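Local coordinates for galactose mutarotase related enzyme (Lactobacillus casei, PDB 3Q1N), which probably binds carbohydrates and acts as an isomerase of the aldose 1-epimerase (galactose mutarotase) family, at residues A[48-53]-A[103-108]; A[54-59]-A[268-273]; A[77-82]-A[98-103]; A[124-129]-A[138-143]. All coordinates share one frame; numbering follows the deposited sequence. Where two conformers were deposited one is given.

How the interactions relate
From the N terminus, residues 48-53 open interaction 1, which closes at 103-108, at the end of helix 99-104 and the turn after it. Interaction 2 starts within that loop, at 54-59, and closes far along the chain at 268-273, so the two cross. Interaction 3 (77-82 with 98-103) is nested inside both and shares Lys-103 with interaction 1. Interaction 4 (124-129 with 138-143) follows interactions 1 and 3 in series but lies within the long loop of interaction 2. Interaction 4 joins two sheets; strand 48-49 pairs with strand 136-147 beside it, linking interactions 1 and 4. Trp-270 of interaction 2 packs on Phe-105 and Ser-52 of interaction 1.

Interaction 1 of 4, residues A[48-53]-A[103-108]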
# COMPACT_ATOMS: atom_id res chain seq x y z
N ILE A 48 3.07 4.04 4.46
CA ILE A 48 3.16 2.68 4.95
C ILE A 48 2.01 2.45 5.91
O ILE A 48 1.70 3.33 6.75
CB ILE A 48 4.53 2.42 5.65
CG1 ILE A 48 5.65 2.51 4.61
CG2 ILE A 48 4.52 1.01 6.34
CD1 ILE A 48 7.10 2.45 5.21
N LEU A 49 1.39 1.28 5.81
CA LEU A 49 0.21 0.88 6.59
C LEU A 49 0.62 -0.27 7.51
O LEU A 49 0.84 -1.38 7.05
CB LEU A 49 -0.93 0.45 5.65
CG LEU A 49 -1.25 1.33 4.45
CD1 LEU A 49 -2.35 0.66 3.61
CD2 LEU A 49 -1.67 2.73 4.88
N PHE A 50 0.76 0.01 8.80
CA PHE A 50 1.13 -1.03 9.77
C PHE A 50 0.72 -0.55 11.15
O PHE A 50 0.87 0.60 11.43
CB PHE A 50 2.66 -1.25 9.78
CG PHE A 50 3.16 -2.17 10.89
CD1 PHE A 50 3.23 -3.55 10.67
CD2 PHE A 50 3.57 -1.67 12.13
CE1 PHE A 50 3.70 -4.42 11.64
CE2 PHE A 50 4.06 -2.54 13.12
CZ PHE A 50 4.12 -3.92 12.87
N PRO A 51 0.20 -1.45 12.00
CA PRO A 51 -0.08 -2.88 11.85
C PRO A 51 -1.50 -3.20 11.36
O PRO A 51 -1.94 -4.35 11.46
CB PRO A 51 0.16 -3.41 13.27
CG PRO A 51 -0.29 -2.31 14.13
CD PRO A 51 0.05 -1.02 13.40
N SER A 52 -2.22 -2.19 10.89
CA SER A 52 -3.56 -2.37 10.32
C SER A 52 -3.61 -1.67 8.95
O SER A 52 -2.95 -0.64 8.76
CB SER A 52 -4.57 -1.75 11.27
OG SER A 52 -5.89 -2.06 10.94
N ILE A 53 -4.39 -2.20 8.04
CA ILE A 53 -4.72 -1.60 6.76
C ILE A 53 -6.16 -1.12 6.83
O ILE A 53 -7.05 -1.85 7.25
CB ILE A 53 -4.51 -2.64 5.64
CG1 ILE A 53 -3.02 -2.95 5.46
CG2 ILE A 53 -5.15 -2.16 4.30
CD1 ILE A 53 -2.80 -4.26 4.59
N LYS A 103 -0.00 1.65 23.70
CA LYS A 103 -1.41 1.80 24.14
C LYS A 103 -2.39 1.24 23.13
O LYS A 103 -3.48 0.77 23.52
CB LYS A 103 -1.74 3.28 24.44
CG LYS A 103 -0.97 3.79 25.66
CD LYS A 103 -1.25 5.29 26.06
CE LYS A 103 -0.35 6.30 25.28
NZ LYS A 103 -0.02 7.62 26.03
N LYS A 104 -2.01 1.27 21.86
CA LYS A 104 -2.85 0.76 20.79
C LYS A 104 -2.58 -0.71 20.49
O LYS A 104 -3.44 -1.38 19.98
CB LYS A 104 -2.66 1.55 19.49
CG LYS A 104 -3.20 2.97 19.56
CD LYS A 104 -3.06 3.66 18.24
CE LYS A 104 -3.75 5.02 18.23
NZ LYS A 104 -2.96 6.03 19.01
N PHE A 105 -1.35 -1.16 20.76
CA PHE A 105 -0.80 -2.37 20.18
C PHE A 105 0.33 -2.80 21.13
O PHE A 105 1.44 -2.26 21.09
CB PHE A 105 -0.32 -2.03 18.78
CG PHE A 105 0.19 -3.19 17.96
CD1 PHE A 105 -0.67 -4.22 17.51
CD2 PHE A 105 1.56 -3.30 17.63
CE1 PHE A 105 -0.19 -5.27 16.67
CE2 PHE A 105 2.02 -4.34 16.81
CZ PHE A 105 1.18 -5.31 16.36
N PRO A 106 0.02 -3.72 22.05
CA PRO A 106 0.93 -3.94 23.20
C PRO A 106 2.09 -4.88 22.89
O PRO A 106 2.29 -5.93 23.54
CB PRO A 106 -0.02 -4.51 24.25
CG PRO A 106 -1.05 -5.25 23.45
CD PRO A 106 -1.25 -4.44 22.21
N PHE A 107 2.82 -4.54 21.82
CA PHE A 107 3.90 -5.35 21.31
C PHE A 107 5.12 -4.51 21.04
O PHE A 107 5.06 -3.43 20.43
CB PHE A 107 3.49 -6.07 19.98
CG PHE A 107 2.31 -6.95 20.11
CD1 PHE A 107 2.45 -8.24 20.59
CD2 PHE A 107 1.03 -6.52 19.77
CE1 PHE A 107 1.35 -9.05 20.76
CE2 PHE A 107 -0.05 -7.34 19.93
CZ PHE A 107 0.12 -8.62 20.43
N GLU A 108 6.26 -5.03 21.48
CA GLU A 108 7.53 -4.60 20.94
C GLU A 108 7.75 -5.15 19.53
O GLU A 108 7.49 -6.33 19.24
CB GLU A 108 8.69 -4.98 21.89
CG GLU A 108 8.50 -4.42 23.28
CD GLU A 108 9.74 -4.43 24.12
OE1 GLU A 108 10.69 -5.15 23.79
OE2 GLU A 108 9.74 -3.72 25.16
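The loop leaving strand 48-49 meets the turn behind helix 99-104 where Pro-51, entered through a cis peptide bond, lies on the ring of Phe-105 in a CH-pi contact. CG of Pro-51 stands 3.7 Å from the centroid of the Phe-105 ring and only 5° off its normal, while CB of the proline reaches CZ of Phe-105 at 3.8 Å. The same CB sits 3.8 Å above the plane of the Phe-50 ring, over its centre, so the proline covers a face of each ring, while CZ of Phe-50 and CE2 of Phe-105 still approach to 4.5 Å. With its CG anti to the backbone N (chi1 -175°), Phe-105 extends toward the proline. Its opposite face is met by the edge of Phe-107, whose CD2 lies 3.4 Å above the Phe-105 plane, the two residues being joined by an inverse gamma turn centred on Pro-106. With an alanine here instead of Phe-105, Pro-51 and Phe-107 would probably lose the ring they share and a gap would open between them. Around the contact, Phe-105 also packs on Tyr-61 of strand 60-63 and Met-136 of strand 136-147, and Phe-50 on Leu-111 of strand 109-118.

Interaction 2 of 4, residues A[54-59]-A[268-273]; sequences GKSNQD and TDWYTK. With NO3 (nitrate ion), chain C.
Ser-56 and Lys-55 reach Trp-270 and Lys-273 through two waters. One water donates to Ser-56 OG at 2.7 Å and accepts from Trp-270 NE1 at 2.9 Å, lying in the plane of the indole at its edge; Lys-273 NZ donates a further hydrogen bond to it, 2.9 Å from the water oxygen. The second accepts from Lys-273 NZ at 2.8 Å and lies within hydrogen-bonding distance of Lys-55 O. The lysine chain is extended throughout (chi1 175°), which carries its ammonium group to both waters; Asp-262 forms a long, weak ion pair with it. Both segments are loops of the mutarotase-type beta fold, one leading from strand 48-49 to strand 60-63, the other from strand 251-258 to strand 277-279. Direct contact is slight: Ser-56 OG meets the indole edge at Trp-270 CZ2, 4.5 Å away, and Asn-57 ND2 lies 3.5 Å from Thr-268 OG1; its hydrogen bond goes to Gln-263 O. Within 268-273, an Asx turn has Tyr-271 N donating to Asp-269 OD1 at 3.1 Å from well above the carboxylate plane. Tyr-61 stacks on Trp-270. Gly-54 N holds O1 of a nitrate, probably from the crystallisation liquor, at 2.8 Å; His-73 ND1 also binds it.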
# COMPACT_ATOMS: atom_id res chain seq x y z
N GLY A 54 -6.41 0.11 6.43
CA GLY A 54 -7.78 0.58 6.42
C GLY A 54 -8.34 0.85 7.79
O GLY A 54 -7.60 1.10 8.75
N LYS A 55 -9.66 0.79 7.89
CA LYS A 55 -10.36 1.14 9.11
C LYS A 55 -10.59 -0.11 9.98
O LYS A 55 -10.69 -1.20 9.46
CB LYS A 55 -11.72 1.82 8.83
CG LYS A 55 -11.67 3.32 8.49
CD LYS A 55 -13.11 3.87 8.39
CE LYS A 55 -13.17 5.34 8.09
NZ LYS A 55 -14.59 5.81 7.76
N SER A 56 -10.67 0.11 11.28
CA SER A 56 -11.00 -0.86 12.29
C SER A 56 -12.44 -0.64 12.79
O SER A 56 -12.87 0.52 12.94
CB SER A 56 -10.03 -0.78 13.49
OG SER A 56 -8.76 -1.27 13.15
N ASN A 57 -13.16 -1.73 13.05
CA ASN A 57 -14.56 -1.65 13.48
C ASN A 57 -14.62 -0.83 14.77
O ASN A 57 -13.97 -1.18 15.77
CB ASN A 57 -15.12 -3.05 13.72
CG ASN A 57 -15.37 -3.83 12.44
OD1 ASN A 57 -15.73 -3.25 11.41
ND2 ASN A 57 -15.19 -5.16 12.49
N GLN A 58 -15.38 0.27 14.73
CA GLN A 58 -15.54 1.18 15.88
C GLN A 58 -14.19 1.61 16.45
O GLN A 58 -14.06 1.77 17.67
CB GLN A 58 -16.39 0.53 16.97
CG GLN A 58 -17.81 0.18 16.46
CD GLN A 58 -17.89 -1.24 15.94
OE1 GLN A 58 -17.59 -2.16 16.69
NE2 GLN A 58 -18.30 -1.43 14.65
N ASP A 59 -13.25 1.77 15.54
CA ASP A 59 -11.85 2.18 15.81
C ASP A 59 -11.22 1.41 16.96
O ASP A 59 -10.47 1.96 17.79
CB ASP A 59 -11.79 3.70 16.01
CG ASP A 59 -12.18 4.48 14.73
OD1 ASP A 59 -11.75 4.16 13.60
OD2 ASP A 59 -12.88 5.48 14.86
N THR A 268 -12.87 -7.13 15.93
CA THR A 268 -12.33 -8.40 15.47
C THR A 268 -11.12 -8.80 16.27
O THR A 268 -10.29 -7.98 16.58
CB THR A 268 -11.84 -8.25 14.01
OG1 THR A 268 -12.89 -7.64 13.23
CG2 THR A 268 -11.49 -9.63 13.49
N ASP A 269 -11.04 -10.07 16.66
CA ASP A 269 -9.80 -10.60 17.25
C ASP A 269 -8.73 -10.63 16.19
O ASP A 269 -8.85 -11.31 15.15
CB ASP A 269 -10.09 -12.00 17.77
CG ASP A 269 -8.89 -12.67 18.43
OD1 ASP A 269 -7.85 -12.02 18.65
OD2 ASP A 269 -9.03 -13.89 18.74
N TRP A 270 -7.67 -9.88 16.43
CA TRP A 270 -6.60 -9.86 15.41
C TRP A 270 -5.88 -11.19 15.22
O TRP A 270 -5.22 -11.38 14.19
CB TRP A 270 -5.60 -8.77 15.70
CG TRP A 270 -5.98 -7.42 15.16
CD1 TRP A 270 -7.24 -7.00 14.85
CD2 TRP A 270 -5.12 -6.33 14.87
NE1 TRP A 270 -7.22 -5.72 14.41
CE2 TRP A 270 -5.92 -5.27 14.41
CE3 TRP A 270 -3.74 -6.14 14.95
CZ2 TRP A 270 -5.38 -4.04 14.05
CZ3 TRP A 270 -3.22 -4.94 14.60
CH2 TRP A 270 -4.03 -3.91 14.14
N TYR A 271 -6.05 -12.10 16.16
CA TYR A 271 -5.52 -13.45 15.98
C TYR A 271 -6.31 -14.30 14.98
O TYR A 271 -5.86 -15.40 14.60
CB TYR A 271 -5.47 -14.20 17.32
CG TYR A 271 -4.40 -13.62 18.25
CD1 TYR A 271 -3.04 -13.64 17.89
CD2 TYR A 271 -4.73 -13.07 19.50
CE1 TYR A 271 -2.06 -13.08 18.73
CE2 TYR A 271 -3.74 -12.51 20.34
CZ TYR A 271 -2.40 -12.55 19.96
OH TYR A 271 -1.47 -12.02 20.80
N THR A 272 -7.49 -13.83 14.55
CA THR A 272 -8.24 -14.54 13.50
C THR A 272 -8.68 -13.62 12.33
O THR A 272 -9.32 -14.11 11.38
CB THR A 272 -9.54 -15.15 14.08
OG1 THR A 272 -10.37 -14.10 14.61
CG2 THR A 272 -9.26 -16.18 15.17
N LYS A 273 -8.35 -12.33 12.41
CA LYS A 273 -8.72 -11.31 11.40
C LYS A 273 -8.19 -11.72 10.02
O LYS A 273 -7.01 -12.05 9.87
CB LYS A 273 -8.19 -9.93 11.81
CG LYS A 273 -8.40 -8.81 10.82
CD LYS A 273 -7.85 -7.46 11.32
CE LYS A 273 -7.95 -6.37 10.29
NZ LYS A 273 -7.46 -5.03 10.79
N NO3 C . -5.62 2.25 3.89
O1 NO3 C . -5.14 2.25 5.19
O2 NO3 C . -5.94 1.10 3.20
O3 NO3 C . -5.85 3.44 3.27
O HOH W 1 -8.37 -2.84 9.38
O HOH W 2 -9.02 -3.94 12.98

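Interaction 3 of 4, residues A[77-82]-A[98-103]. With NO3 (nitrate ion), chain B.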
# COMPACT_ATOMS: atom_id res chain seq x y z
N ARG A 77 2.89 5.15 9.99
CA ARG A 77 2.94 6.33 9.17
C ARG A 77 3.02 7.57 10.05
O ARG A 77 3.35 8.66 9.58
CB ARG A 77 1.69 6.39 8.24
CG ARG A 77 0.36 6.57 8.97
CD ARG A 77 -0.82 6.81 7.99
NE ARG A 77 -1.85 7.60 8.65
CZ ARG A 77 -2.85 8.27 8.07
NH1 ARG A 77 -3.04 8.25 6.76
NH2 ARG A 77 -3.68 8.96 8.83
N ASP A 78 2.68 7.43 11.34
CA ASP A 78 2.62 8.61 12.25
C ASP A 78 3.90 8.96 13.01
O ASP A 78 3.94 10.00 13.66
CB ASP A 78 1.52 8.38 13.29
CG ASP A 78 0.15 8.33 12.66
OD1 ASP A 78 -0.12 9.21 11.80
OD2 ASP A 78 -0.64 7.43 13.03
N TYR A 79 4.89 8.07 12.95
CA TYR A 79 6.14 8.25 13.69
C TYR A 79 7.37 8.13 12.79
O TYR A 79 7.32 7.60 11.68
CB TYR A 79 6.23 7.25 14.87
CG TYR A 79 5.05 7.35 15.80
CD1 TYR A 79 4.93 8.40 16.67
CD2 TYR A 79 3.99 6.43 15.72
CE1 TYR A 79 3.83 8.53 17.48
CE2 TYR A 79 2.87 6.56 16.51
CZ TYR A 79 2.78 7.58 17.39
OH TYR A 79 1.65 7.69 18.20
N ASP A 80 8.47 8.74 13.24
CA ASP A 80 9.70 8.75 12.47
C ASP A 80 10.32 7.35 12.45
O ASP A 80 10.03 6.50 13.31
CB ASP A 80 10.73 9.72 13.06
CG ASP A 80 10.41 11.18 12.78
OD1 ASP A 80 9.47 11.50 12.04
OD2 ASP A 80 11.11 12.05 13.37
N PHE A 81 11.12 7.12 11.41
CA PHE A 81 12.01 5.96 11.32
C PHE A 81 13.44 6.47 11.38
O PHE A 81 13.74 7.56 10.87
CB PHE A 81 11.82 5.24 9.97
CG PHE A 81 10.58 4.41 9.83
CD1 PHE A 81 9.29 4.98 9.88
CD2 PHE A 81 10.69 3.05 9.49
CE1 PHE A 81 8.14 4.15 9.69
CE2 PHE A 81 9.57 2.25 9.27
CZ PHE A 81 8.29 2.80 9.34
N ASP A 82 14.32 5.71 12.01
CA ASP A 82 15.74 6.02 12.03
C ASP A 82 16.39 5.61 10.72
O ASP A 82 16.03 4.60 10.14
CB ASP A 82 16.43 5.25 13.17
CG ASP A 82 16.03 5.75 14.54
OD1 ASP A 82 15.61 6.91 14.67
OD2 ASP A 82 16.18 4.95 15.46
N ASN A 98 6.79 2.63 20.64
CA ASN A 98 6.96 3.71 21.59
C ASN A 98 5.79 3.68 22.60
O ASN A 98 4.85 2.88 22.46
CB ASN A 98 7.15 5.03 20.84
CG ASN A 98 5.94 5.45 20.05
OD1 ASN A 98 4.89 5.58 20.58
ND2 ASN A 98 6.13 5.74 18.75
N ALA A 99 5.84 4.52 23.62
CA ALA A 99 4.81 4.54 24.64
C ALA A 99 3.39 4.75 24.11
O ALA A 99 2.45 4.17 24.65
CB ALA A 99 5.15 5.61 25.75
N GLU A 100 3.26 5.50 23.02
CA GLU A 100 1.99 5.76 22.38
C GLU A 100 1.50 4.52 21.61
O GLU A 100 0.36 4.12 21.74
CB GLU A 100 2.06 7.02 21.48
CG GLU A 100 2.88 8.24 22.07
CD GLU A 100 2.24 8.86 23.30
OE1 GLU A 100 1.08 8.49 23.58
OE2 GLU A 100 2.89 9.73 23.98
N THR A 101 2.36 3.92 20.80
CA THR A 101 1.97 2.73 20.04
C THR A 101 1.61 1.60 20.98
O THR A 101 0.71 0.81 20.71
CB THR A 101 3.03 2.28 19.04
OG1 THR A 101 4.14 1.66 19.70
CG2 THR A 101 3.53 3.47 18.14
N LEU A 102 2.32 1.47 22.12
CA LEU A 102 2.02 0.39 23.07
C LEU A 102 0.60 0.46 23.66
O LEU A 102 0.04 -0.58 24.02
CB LEU A 102 3.04 0.36 24.20
CG LEU A 102 4.42 -0.12 23.80
CD1 LEU A 102 5.41 0.22 24.92
CD2 LEU A 102 4.40 -1.63 23.47
N LYS A 103 -0.00 1.65 23.70
CA LYS A 103 -1.41 1.80 24.14
C LYS A 103 -2.39 1.24 23.13
O LYS A 103 -3.48 0.77 23.52
CB LYS A 103 -1.74 3.28 24.44
CG LYS A 103 -0.97 3.79 25.66
CD LYS A 103 -1.25 5.29 26.06
CE LYS A 103 -0.35 6.30 25.28
NZ LYS A 103 -0.02 7.62 26.03
N NO3 B . -3.12 6.56 4.15
O1 NO3 B . -2.16 6.27 5.10
O2 NO3 B . -3.47 5.67 3.17
O3 NO3 B . -3.75 7.76 4.17
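Tyr-79 spreads its ring beneath the side-chain amide of Asn-98, whose ND2 sits 3.5 Å above the Tyr-79 ring plane, over its centre. The amide stands almost upright, its plane turned 74° from the ring. On the helix side, CG2 of Thr-101 touches CE2 of Tyr-79 at 3.6 Å, and farther out the phenol OH lies 3.4 Å from CB of Glu-100, so the ring spans the first turn of helix 99-104. The opposite face of Tyr-79 has CB of Asp-78 toward its rim, 3.9 Å above the ring plane. What positions the amide is a capping box at the start of the helix. Asn-98 OD1, at the N-cap, accepts from Thr-101 N at 3.0 Å and, weakly, from Glu-100 N; in return Asn-98 N donates to Thr-101 OG1 at 3.0 Å, nearly straight at 171°. Thr-101 OG1 is tucked between its own backbone N and carbonyl carbon (chi1 73°), which turns the hydroxyl back to Asn-98 and presents the methyl to the ring. A serine at Tyr-79 would probably leave the Asn-98 amide and the Thr-101 methyl without the surface they rest on. Beyond the ring, Glu-100 bends at chi2 to bring OE1 within 2.8 Å of Lys-103 NZ, a salt bridge along the helix. At the other end of 77-82, Arg-77 NH1 makes a weak bond of 2.7 Å to O1 of a nitrate, with Arg-44 close by.

Interaction 4 of 4, residues A[124-129]-A[138-143]; sequences VHYTVT and FALGFH. With EDO (1,2-ethanediol), chain T; EDO (1,2-ethanediol), chain J.
Val-128 and Phe-138 form one close-packed end of the contact, with Tyr-126, Leu-140 and Phe-142 continuing it. CG1 of Val-128 points onto the Phe-138 ring, 3.9 Å from its centroid and 6° off the normal, and CG2 of Val-128 adds a contact of 3.9 Å with CE2 of Phe-138. Leu-140 lays CD1 over the Tyr-126 ring, 4.2 Å from the centroid. Closest of all, the Tyr-126 hydroxyl comes down on the face of Phe-142, its OH 3.4 Å from CG of that ring. A chi1 of 173° turns the Phe-142 ring away from its own backbone N and sets its face under the Tyr-126 hydroxyl. All five residues are buried, alternate side chains of strand 121-130 in one sheet facing those of strand 136-147 in another, as in a beta-sandwich; Leu-279 and Leu-111 close round Val-128. The outer side of strand 121-130, at Thr-127, is looser and more exposed. There Thr-127 OG1 shares a 3.0 Å hydrogen bond with O2 of an ethanediol, which also bonds weakly to His-125 O. On strand 136-147, His-143 NE2 donates to O2 of another ethanediol at 2.7 Å and 167°, in the plane of the His-143 ring, which also meets the rings of Trp-42 and Trp-242. This diol, probably from the crystallisation liquor, is also bonded by Glu-255; a polyol gripped by a histidine and a glutamate is consistent with the sugar site of the mutarotase family. The segments share no hydrogen bond; apolar and CH-pi contacts hold them together, with the Tyr-126 hydroxyl the one polar side-chain group among them.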
# COMPACT_ATOMS: atom_id res chain seq x y z
N VAL A 124 11.87 -2.24 -2.83
CA VAL A 124 11.54 -1.96 -1.44
C VAL A 124 11.48 -3.33 -0.75
O VAL A 124 10.80 -4.24 -1.24
CB VAL A 124 10.19 -1.25 -1.27
CG1 VAL A 124 10.04 -0.75 0.16
CG2 VAL A 124 10.02 -0.07 -2.28
N HIS A 125 12.21 -3.48 0.35
CA HIS A 125 12.21 -4.71 1.14
C HIS A 125 11.73 -4.35 2.55
O HIS A 125 12.23 -3.39 3.15
CB HIS A 125 13.62 -5.35 1.17
CG HIS A 125 14.02 -6.04 -0.10
ND1 HIS A 125 14.45 -5.36 -1.23
CD2 HIS A 125 14.08 -7.36 -0.43
CE1 HIS A 125 14.71 -6.22 -2.20
NE2 HIS A 125 14.53 -7.44 -1.73
N TYR A 126 10.74 -5.09 3.05
CA TYR A 126 10.19 -4.88 4.40
C TYR A 126 10.57 -6.05 5.29
O TYR A 126 10.54 -7.19 4.80
CB TYR A 126 8.69 -4.82 4.36
CG TYR A 126 8.13 -3.76 3.47
CD1 TYR A 126 7.90 -4.04 2.11
CD2 TYR A 126 7.89 -2.48 3.95
CE1 TYR A 126 7.40 -3.07 1.26
CE2 TYR A 126 7.36 -1.49 3.09
CZ TYR A 126 7.15 -1.80 1.77
OH TYR A 126 6.64 -0.83 0.93
N THR A 127 10.88 -5.78 6.56
CA THR A 127 11.03 -6.85 7.55
C THR A 127 10.28 -6.41 8.79
O THR A 127 10.56 -5.33 9.34
CB THR A 127 12.50 -7.09 7.96
OG1 THR A 127 13.31 -7.40 6.79
CG2 THR A 127 12.59 -8.24 8.95
N VAL A 128 9.35 -7.24 9.20
CA VAL A 128 8.54 -7.05 10.39
C VAL A 128 9.04 -8.09 11.37
O VAL A 128 8.97 -9.28 11.11
CB VAL A 128 7.06 -7.33 10.11
CG1 VAL A 128 6.28 -7.28 11.41
CG2 VAL A 128 6.50 -6.28 9.14
N THR A 129 9.53 -7.63 12.51
CA THR A 129 10.02 -8.54 13.55
C THR A 129 9.19 -8.34 14.81
O THR A 129 8.98 -7.21 15.25
CB THR A 129 11.50 -8.29 13.89
OG1 THR A 129 12.29 -8.39 12.68
CG2 THR A 129 12.01 -9.40 14.84
N PHE A 138 -0.38 -8.99 12.78
CA PHE A 138 -0.26 -7.69 12.08
C PHE A 138 -0.67 -7.81 10.64
O PHE A 138 -0.78 -8.91 10.07
CB PHE A 138 1.20 -7.19 12.13
CG PHE A 138 2.11 -7.93 11.20
CD1 PHE A 138 2.67 -9.16 11.57
CD2 PHE A 138 2.33 -7.49 9.93
CE1 PHE A 138 3.38 -9.91 10.68
CE2 PHE A 138 3.07 -8.21 9.01
CZ PHE A 138 3.63 -9.45 9.40
N ALA A 139 -0.95 -6.63 10.07
CA ALA A 139 -1.04 -6.44 8.62
C ALA A 139 -0.03 -5.40 8.19
O ALA A 139 0.36 -4.53 8.96
CB ALA A 139 -2.49 -5.99 8.19
N LEU A 140 0.42 -5.50 6.94
CA LEU A 140 1.37 -4.52 6.38
C LEU A 140 0.96 -4.20 4.96
O LEU A 140 0.74 -5.11 4.15
CB LEU A 140 2.81 -5.07 6.40
CG LEU A 140 3.90 -4.09 5.90
CD1 LEU A 140 4.02 -4.02 4.40
CD2 LEU A 140 3.65 -2.71 6.44
N GLY A 141 0.83 -2.92 4.65
CA GLY A 141 0.55 -2.50 3.27
C GLY A 141 1.35 -1.26 2.89
O GLY A 141 1.95 -0.59 3.75
N PHE A 142 1.36 -0.98 1.60
CA PHE A 142 2.04 0.20 1.02
C PHE A 142 0.99 0.86 0.09
O PHE A 142 0.32 0.15 -0.69
CB PHE A 142 3.28 -0.32 0.28
CG PHE A 142 4.04 0.72 -0.54
CD1 PHE A 142 4.33 1.99 -0.07
CD2 PHE A 142 4.50 0.36 -1.77
CE1 PHE A 142 5.04 2.87 -0.85
CE2 PHE A 142 5.21 1.21 -2.54
CZ PHE A 142 5.48 2.47 -2.09
N HIS A 143 0.85 2.17 0.15
CA HIS A 143 -0.28 2.94 -0.41
C HIS A 143 0.17 4.06 -1.39
O HIS A 143 -0.22 5.21 -1.25
CB HIS A 143 -1.02 3.55 0.83
CG HIS A 143 -2.42 4.05 0.60
ND1 HIS A 143 -2.72 5.11 -0.23
CD2 HIS A 143 -3.59 3.70 1.19
CE1 HIS A 143 -4.01 5.37 -0.17
NE2 HIS A 143 -4.57 4.55 0.70
C1 EDO T . 14.96 -3.34 5.77
O1 EDO T . 16.26 -3.82 5.92
C2 EDO T . 13.98 -4.51 5.70
O2 EDO T . 14.26 -5.49 4.74
C1 EDO J . -7.53 2.88 -0.23
O1 EDO J . -6.76 2.00 0.61
C2 EDO J . -8.17 4.02 0.53
O2 EDO J . -7.18 4.84 1.20